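Local coordinates for protein putative oxidoreductase molybdopterin-binding subunit (Sulfolobus tokodaii, PDB 4ZOH) that probably forms the molybdenum-binding subunit of an oxidoreductase related to xanthine dehydrogenase and aldehyde oxidase, holding the metal through pterin cytosine dinucleotide, at residues T566-L574 with K586-V594; G610-L619 with G674-I683. One frame throughout, in Å; residues are numbered along the deposited sequence.

Contact 1 of 2, residues T566-L574 with K586-V594; sequences TPYGVHLAL and KKYVAVDDV
H571 lies over A590 across a beta hairpin, the antiparallel pairing of strands 568-577 and 583-593. CB of A590 meets one face of the imidazole, 3.5 Å from its centroid. Two hydrogen bonds in the ring plane then fix its rotation: H571 NE2 donates to the syn lone pair of D592 OD1 at 2.7 Å, and H571 ND1 shares a bond of 2.6 Å with Y588 OH. The Y588 ring stands almost upright to the imidazole (87°). Its CG is anti to the backbone N (chi1 -169°), which brings one ring face over the carbonyl oxygen of L572. A leucine in place of H571 would probably strip the Y588 hydroxyl and the D592 carboxylate of this shared partner. On the opposite face V570 lies beside V591 and L572 beside V589; V570 and L572 also touch helix 385-401. The lysine end is looser: K586 and K587 are partly exposed, both face L574 in a classic beta bulge, and K587 NZ makes a long, weak ion pair with E402. Packing is close at G569, where a CB would collide with V591 O; G569 CA already sits 3.1 Å from V591 O in a CA-H...O contact.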
loop_
_atom_site.group_PDB
_atom_site.type_symbol
_atom_site.label_atom_id
_atom_site.label_comp_id
_atom_site.label_asym_id
_atom_site.label_seq_id
_atom_site.Cartn_x
_atom_site.Cartn_y
_atom_site.Cartn_z
ATOM N N THR A 566 -27.802 -28.618 13.413
ATOM C CA THR A 566 -29.007 -27.803 13.699
ATOM C C THR A 566 -29.088 -27.317 15.174
ATOM O O THR A 566 -29.366 -28.137 16.058
ATOM C CB THR A 566 -30.294 -28.598 13.345
ATOM O OG1 THR A 566 -30.325 -29.817 14.134
ATOM C CG2 THR A 566 -30.348 -28.944 11.792
ATOM N N PRO A 567 -28.793 -26.001 15.465
ATOM C CA PRO A 567 -29.060 -25.509 16.841
ATOM C C PRO A 567 -30.529 -25.191 16.939
ATOM O O PRO A 567 -31.209 -25.129 15.910
ATOM C CB PRO A 567 -28.266 -24.199 16.906
ATOM C CG PRO A 567 -28.326 -23.679 15.488
ATOM C CD PRO A 567 -28.124 -24.952 14.653
ATOM N N TYR A 568 -30.997 -24.927 18.152
ATOM C CA TYR A 568 -32.402 -24.633 18.424
ATOM C C TYR A 568 -32.449 -23.834 19.726
ATOM O O TYR A 568 -31.495 -23.852 20.518
ATOM C CB TYR A 568 -33.215 -25.968 18.574
ATOM C CG TYR A 568 -32.639 -26.896 19.648
ATOM C CD1 TYR A 568 -33.177 -26.915 20.956
ATOM C CD2 TYR A 568 -31.524 -27.708 19.384
ATOM C CE1 TYR A 568 -32.638 -27.767 21.925
ATOM C CE2 TYR A 568 -30.969 -28.533 20.351
ATOM C CZ TYR A 568 -31.524 -28.544 21.632
ATOM O OH TYR A 568 -30.957 -29.334 22.603
ATOM N N GLY A 569 -33.548 -23.136 19.974
ATOM C CA GLY A 569 -33.721 -22.545 21.275
ATOM C C GLY A 569 -35.052 -21.907 21.449
ATOM O O GLY A 569 -35.908 -22.024 20.584
ATOM N N VAL A 570 -35.241 -21.240 22.593
ATOM C CA VAL A 570 -36.489 -20.527 22.873
ATOM C C VAL A 570 -36.110 -19.108 23.365
ATOM O O VAL A 570 -35.171 -18.973 24.163
ATOM C CB VAL A 570 -37.405 -21.338 23.863
ATOM C CG1 VAL A 570 -36.622 -21.773 25.122
ATOM C CG2 VAL A 570 -38.595 -20.497 24.314
ATOM N N HIS A 571 -36.830 -18.080 22.894
ATOM C CA HIS A 571 -36.507 -16.719 23.179
ATOM C C HIS A 571 -37.807 -16.160 23.663
ATOM O O HIS A 571 -38.857 -16.683 23.319
ATOM C CB HIS A 571 -36.000 -15.926 21.923
ATOM C CG HIS A 571 -34.598 -16.306 21.497
ATOM N ND1 HIS A 571 -33.728 -15.408 20.888
ATOM C CD2 HIS A 571 -33.918 -17.482 21.590
ATOM C CE1 HIS A 571 -32.555 -16.005 20.717
ATOM N NE2 HIS A 571 -32.653 -17.276 21.072
ATOM N N LEU A 572 -37.718 -15.089 24.466
ATOM C CA LEU A 572 -38.839 -14.531 25.161
ATOM C C LEU A 572 -38.635 -13.045 25.297
ATOM O O LEU A 572 -37.522 -12.607 25.508
ATOM C CB LEU A 572 -38.869 -15.148 26.570
ATOM C CG LEU A 572 -38.989 -16.638 26.672
ATOM C CD1 LEU A 572 -37.674 -17.177 27.094
ATOM C CD2 LEU A 572 -39.981 -16.963 27.788
ATOM N N ALA A 573 -39.693 -12.277 25.143
ATOM C CA ALA A 573 -39.594 -10.848 25.313
ATOM C C ALA A 573 -40.777 -10.333 26.113
ATOM O O ALA A 573 -41.838 -10.937 26.075
ATOM C CB ALA A 573 -39.557 -10.159 23.980
ATOM N N LEU A 574 -40.588 -9.199 26.781
ATOM C CA LEU A 574 -41.628 -8.522 27.538
ATOM C C LEU A 574 -41.630 -7.159 26.980
ATOM O O LEU A 574 -40.577 -6.494 26.966
ATOM C CB LEU A 574 -41.278 -8.450 29.079
ATOM C CG LEU A 574 -42.312 -7.735 30.024
ATOM C CD1 LEU A 574 -43.480 -8.653 30.297
ATOM C CD2 LEU A 574 -41.690 -7.371 31.393
ATOM N N LYS A 586 -38.713 -4.360 27.338
ATOM C CA LYS A 586 -38.170 -4.336 28.721
ATOM C C LYS A 586 -37.148 -5.348 28.994
ATOM O O LYS A 586 -36.114 -5.078 29.679
ATOM C CB LYS A 586 -39.302 -4.597 29.706
ATOM C CG LYS A 586 -40.320 -3.471 29.732
ATOM C CD LYS A 586 -39.663 -2.087 29.698
ATOM C CE LYS A 586 -40.672 -1.035 29.355
ATOM N NZ LYS A 586 -41.666 -1.719 28.481
ATOM N N LYS A 587 -37.440 -6.563 28.528
ATOM C CA LYS A 587 -36.559 -7.685 28.724
ATOM C C LYS A 587 -36.636 -8.623 27.575
ATOM O O LYS A 587 -37.689 -8.780 26.965
ATOM C CB LYS A 587 -36.943 -8.501 29.959
ATOM C CG LYS A 587 -36.568 -7.873 31.308
ATOM C CD LYS A 587 -36.544 -8.872 32.468
ATOM C CE LYS A 587 -36.920 -8.288 33.847
ATOM N NZ LYS A 587 -37.255 -6.827 33.894
ATOM N N TYR A 588 -35.523 -9.295 27.338
ATOM C CA TYR A 588 -35.450 -10.284 26.321
ATOM C C TYR A 588 -34.615 -11.370 26.924
ATOM O O TYR A 588 -33.535 -11.098 27.424
ATOM C CB TYR A 588 -34.784 -9.670 25.048
ATOM C CG TYR A 588 -34.898 -10.565 23.800
ATOM C CD1 TYR A 588 -35.835 -10.292 22.747
ATOM C CD2 TYR A 588 -34.080 -11.683 23.698
ATOM C CE1 TYR A 588 -35.904 -11.154 21.615
ATOM C CE2 TYR A 588 -34.164 -12.528 22.605
ATOM C CZ TYR A 588 -35.049 -12.252 21.567
ATOM O OH TYR A 588 -35.014 -13.200 20.570
ATOM N N VAL A 589 -35.097 -12.610 26.831
ATOM C CA VAL A 589 -34.309 -13.757 27.228
ATOM C C VAL A 589 -34.087 -14.710 26.038
ATOM O O VAL A 589 -35.032 -15.033 25.370
ATOM C CB VAL A 589 -35.028 -14.511 28.402
ATOM C CG1 VAL A 589 -34.304 -15.805 28.777
ATOM C CG2 VAL A 589 -35.200 -13.570 29.628
ATOM N N ALA A 590 -32.863 -15.201 25.853
ATOM C CA ALA A 590 -32.562 -16.174 24.793
ATOM C C ALA A 590 -32.049 -17.386 25.497
ATOM O O ALA A 590 -31.094 -17.311 26.325
ATOM C CB ALA A 590 -31.466 -15.652 23.836
ATOM N N VAL A 591 -32.637 -18.531 25.159
ATOM C CA VAL A 591 -32.012 -19.778 25.612
ATOM C C VAL A 591 -31.632 -20.565 24.385
ATOM O O VAL A 591 -32.525 -21.009 23.689
ATOM C CB VAL A 591 -32.959 -20.584 26.558
ATOM C CG1 VAL A 591 -32.262 -21.889 26.959
ATOM C CG2 VAL A 591 -33.259 -19.761 27.811
ATOM N N ASP A 592 -30.346 -20.809 24.142
ATOM C CA ASP A 592 -29.913 -21.468 22.895
ATOM C C ASP A 592 -29.169 -22.771 23.120
ATOM O O ASP A 592 -28.419 -22.945 24.103
ATOM C CB ASP A 592 -28.976 -20.534 22.098
ATOM C CG ASP A 592 -29.672 -19.253 21.585
ATOM O OD1 ASP A 592 -30.874 -19.244 21.280
ATOM O OD2 ASP A 592 -28.990 -18.190 21.518
ATOM N N ASP A 593 -29.294 -23.698 22.187
ATOM C CA ASP A 593 -28.383 -24.826 22.259
ATOM C C ASP A 593 -27.613 -24.856 20.946
ATOM O O ASP A 593 -28.167 -25.210 19.898
ATOM C CB ASP A 593 -29.110 -26.150 22.536
ATOM C CG ASP A 593 -28.157 -27.365 22.583
ATOM O OD1 ASP A 593 -26.939 -27.221 22.270
ATOM O OD2 ASP A 593 -28.604 -28.501 22.908
ATOM N N VAL A 594 -26.344 -24.477 21.021
ATOM C CA VAL A 594 -25.499 -24.384 19.830
ATOM C C VAL A 594 -24.348 -25.348 19.876
ATOM O O VAL A 594 -23.277 -25.125 19.246
ATOM C CB VAL A 594 -25.028 -22.915 19.515
ATOM C CG1 VAL A 594 -26.196 -22.082 19.003
ATOM C CG2 VAL A 594 -24.327 -22.248 20.718
#

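Contact 2 of 2, residues G610-L619 with G674-I683; sequences GIVQGMAQAL and GAIAATPTII
A678 presses its CB onto the backbone of I611, 3.2 Å from I611 O, and also meets I611 CG2. Such intimacy follows from the small residues between helices 600-619 and 673-688, whose axes here come within 6.6 Å at a crossing angle of -37°. At the start G610 and G674 touch backbone to backbone, C to C at 3.4 Å, and a CB on either would clash. G614 plays the same part one turn on, where T679 OG1 donates to G614 O at 2.8 Å. The threonine oxygen is anti to its own carbonyl carbon (chi1 -57°), and it reaches G614 O from the opposite face to A618 N, so two donors hold that buried oxygen. A water bridges Q617 OE1 of one helix to A675 O and T679 OG1 of the other; Q617 NE2 is held by N157 and Q617 OE1 also by R256. Farther along, apolar side chains carry the contact: A618 CB fits against I683 CD1 at 3.5 Å and I682 CG2 at 3.8 Å, and L619 crosses I682 at about a right angle. Around the pair, I611, A678 and I682 touch strands 568-577 and 583-593, while I676, P680 and I683 lean on helix 336-353.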
loop_
_atom_site.group_PDB
_atom_site.type_symbol
_atom_site.label_atom_id
_atom_site.label_comp_id
_atom_site.label_asym_id
_atom_site.label_seq_id
_atom_site.Cartn_x
_atom_site.Cartn_y
_atom_site.Cartn_z
ATOM N N GLY A 610 -27.560 -10.350 16.489
ATOM C CA GLY A 610 -28.693 -10.904 15.717
ATOM C C GLY A 610 -30.045 -10.572 16.261
ATOM O O GLY A 610 -30.952 -10.131 15.522
ATOM N N ILE A 611 -30.178 -10.722 17.582
ATOM C CA ILE A 611 -31.401 -10.332 18.279
ATOM C C ILE A 611 -31.846 -8.926 17.966
ATOM O O ILE A 611 -33.057 -8.684 17.722
ATOM C CB ILE A 611 -31.299 -10.557 19.837
ATOM C CG1 ILE A 611 -31.386 -12.062 20.173
ATOM C CG2 ILE A 611 -32.456 -9.914 20.581
ATOM C CD1 ILE A 611 -30.750 -12.433 21.553
ATOM N N VAL A 612 -30.905 -7.979 17.970
ATOM C CA VAL A 612 -31.294 -6.596 17.724
ATOM C C VAL A 612 -31.678 -6.369 16.260
ATOM O O VAL A 612 -32.572 -5.581 15.970
ATOM C CB VAL A 612 -30.164 -5.595 18.176
ATOM C CG1 VAL A 612 -30.398 -4.187 17.646
ATOM C CG2 VAL A 612 -30.063 -5.535 19.737
ATOM N N GLN A 613 -30.976 -7.030 15.328
ATOM C CA GLN A 613 -31.461 -7.015 13.899
ATOM C C GLN A 613 -32.899 -7.600 13.753
ATOM O O GLN A 613 -33.778 -6.967 13.189
ATOM C CB GLN A 613 -30.427 -7.700 12.972
ATOM C CG GLN A 613 -29.334 -6.693 12.639
ATOM C CD GLN A 613 -28.180 -7.390 11.970
ATOM O OE1 GLN A 613 -27.876 -8.541 12.284
ATOM N NE2 GLN A 613 -27.547 -6.714 11.008
ATOM N N GLY A 614 -33.126 -8.761 14.370
ATOM C CA GLY A 614 -34.471 -9.415 14.313
ATOM C C GLY A 614 -35.544 -8.515 14.925
ATOM O O GLY A 614 -36.625 -8.378 14.354
ATOM N N MET A 615 -35.216 -7.823 16.043
ATOM C CA MET A 615 -36.181 -6.897 16.687
ATOM C C MET A 615 -36.451 -5.702 15.794
ATOM O O MET A 615 -37.585 -5.192 15.699
ATOM C CB MET A 615 -35.591 -6.445 18.032
ATOM C CG MET A 615 -36.306 -5.241 18.620
ATOM S SD MET A 615 -35.579 -4.572 20.151
ATOM C CE MET A 615 -34.762 -6.074 20.676
ATOM N N ALA A 616 -35.375 -5.189 15.188
ATOM C CA ALA A 616 -35.469 -4.002 14.309
ATOM C C ALA A 616 -36.380 -4.326 13.046
ATOM O O ALA A 616 -37.116 -3.444 12.555
ATOM C CB ALA A 616 -34.078 -3.610 13.827
ATOM N N GLN A 617 -36.263 -5.551 12.522
ATOM C CA GLN A 617 -37.153 -5.986 11.403
ATOM C C GLN A 617 -38.649 -5.939 11.854
ATOM O O GLN A 617 -39.519 -5.330 11.138
ATOM C CB GLN A 617 -36.796 -7.420 10.919
ATOM C CG GLN A 617 -37.718 -7.829 9.737
ATOM C CD GLN A 617 -37.473 -9.143 9.047
ATOM O OE1 GLN A 617 -36.673 -10.022 9.463
ATOM N NE2 GLN A 617 -38.219 -9.317 7.952
ATOM N N ALA A 618 -38.924 -6.516 13.040
ATOM C CA ALA A 618 -40.289 -6.474 13.673
ATOM C C ALA A 618 -40.771 -5.052 13.898
ATOM O O ALA A 618 -41.918 -4.691 13.539
ATOM C CB ALA A 618 -40.317 -7.244 15.006
ATOM N N LEU A 619 -39.884 -4.205 14.392
ATOM C CA LEU A 619 -40.345 -2.893 14.918
ATOM C C LEU A 619 -39.946 -1.672 14.133
ATOM O O LEU A 619 -40.547 -0.629 14.341
ATOM C CB LEU A 619 -39.901 -2.685 16.389
ATOM C CG LEU A 619 -40.258 -3.740 17.421
ATOM C CD1 LEU A 619 -39.599 -3.328 18.773
ATOM C CD2 LEU A 619 -41.814 -3.884 17.474
ATOM N N GLY A 674 -29.877 -15.533 16.498
ATOM C CA GLY A 674 -30.516 -14.329 17.076
ATOM C C GLY A 674 -31.472 -13.637 16.165
ATOM O O GLY A 674 -32.567 -13.151 16.621
ATOM N N ALA A 675 -31.080 -13.519 14.870
ATOM C CA ALA A 675 -31.935 -12.767 13.951
ATOM C C ALA A 675 -33.142 -13.664 13.627
ATOM O O ALA A 675 -34.231 -13.136 13.406
ATOM C CB ALA A 675 -31.185 -12.328 12.657
ATOM N N ILE A 676 -32.940 -14.994 13.586
ATOM C CA ILE A 676 -34.049 -15.903 13.271
ATOM C C ILE A 676 -35.133 -15.807 14.405
ATOM O O ILE A 676 -36.285 -15.515 14.133
ATOM C CB ILE A 676 -33.563 -17.330 13.136
ATOM C CG1 ILE A 676 -32.636 -17.482 11.914
ATOM C CG2 ILE A 676 -34.735 -18.379 13.190
ATOM C CD1 ILE A 676 -31.890 -18.800 11.933
ATOM N N ALA A 677 -34.714 -16.002 15.669
ATOM C CA ALA A 677 -35.636 -15.993 16.825
ATOM C C ALA A 677 -36.291 -14.696 17.164
ATOM O O ALA A 677 -37.437 -14.713 17.542
ATOM C CB ALA A 677 -34.989 -16.620 18.068
ATOM N N ALA A 678 -35.614 -13.553 17.020
ATOM C CA ALA A 678 -36.113 -12.314 17.653
ATOM C C ALA A 678 -37.345 -11.736 17.014
ATOM O O ALA A 678 -38.234 -11.174 17.723
ATOM C CB ALA A 678 -35.002 -11.235 17.806
ATOM N N THR A 679 -37.420 -11.849 15.669
ATOM C CA THR A 679 -38.544 -11.263 14.952
ATOM C C THR A 679 -39.888 -11.816 15.409
ATOM O O THR A 679 -40.748 -11.057 15.856
ATOM C CB THR A 679 -38.365 -11.409 13.406
ATOM O OG1 THR A 679 -37.124 -10.803 13.070
ATOM C CG2 THR A 679 -39.411 -10.631 12.642
ATOM N N PRO A 680 -40.118 -13.109 15.273
ATOM C CA PRO A 680 -41.449 -13.536 15.762
ATOM C C PRO A 680 -41.578 -13.433 17.340
ATOM O O PRO A 680 -42.695 -13.301 17.841
ATOM C CB PRO A 680 -41.454 -15.041 15.450
ATOM C CG PRO A 680 -40.036 -15.457 15.461
ATOM C CD PRO A 680 -39.303 -14.264 14.800
ATOM N N THR A 681 -40.466 -13.582 18.082
ATOM C CA THR A 681 -40.536 -13.347 19.562
ATOM C C THR A 681 -41.172 -12.015 19.852
ATOM O O THR A 681 -42.176 -11.926 20.598
ATOM C CB THR A 681 -39.174 -13.420 20.257
ATOM O OG1 THR A 681 -38.664 -14.730 20.044
ATOM C CG2 THR A 681 -39.348 -13.281 21.852
ATOM N N ILE A 682 -40.656 -11.001 19.180
ATOM C CA ILE A 682 -41.078 -9.605 19.402
ATOM C C ILE A 682 -42.497 -9.350 18.860
ATOM O O ILE A 682 -43.319 -8.652 19.503
ATOM C CB ILE A 682 -40.049 -8.575 18.838
ATOM C CG1 ILE A 682 -38.688 -8.601 19.624
ATOM C CG2 ILE A 682 -40.700 -7.215 18.792
ATOM C CD1 ILE A 682 -38.849 -8.210 21.072
ATOM N N ILE A 683 -42.762 -9.856 17.642
ATOM C CA ILE A 683 -44.098 -9.734 17.098
ATOM C C ILE A 683 -45.132 -10.484 18.023
ATOM O O ILE A 683 -46.206 -9.958 18.246
ATOM C CB ILE A 683 -44.238 -10.206 15.610
ATOM C CG1 ILE A 683 -43.327 -9.367 14.661
ATOM C CG2 ILE A 683 -45.748 -10.062 15.239
ATOM C CD1 ILE A 683 -43.766 -7.878 14.570
HETATM O O HOH W 1 -34.813 -11.227 11.388
#

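How the contacts relate
Contact 1 closes before contact 2 opens: the hairpin of strands 568-577 and 583-593 is followed directly by helix 600-619, and helix 673-688 returns later to pack beside it. The two centres are 11 Å apart and the contacts touch, with Y588 OH 3.2 Å from A678 CA and H571 ND1 3.3 Å from A677 CB. The helix pair thus covers the H571 face of a mixed four-stranded sheet, in which 405-412 and 651-655 flank the hairpin. Both contacts reach toward the cofactor: V594 belongs to the pterin cytosine dinucleotide pocket, and the side chain of A675 is about 9 Å from the molybdenum. Sheet and helices form two largely buried layers beside that site.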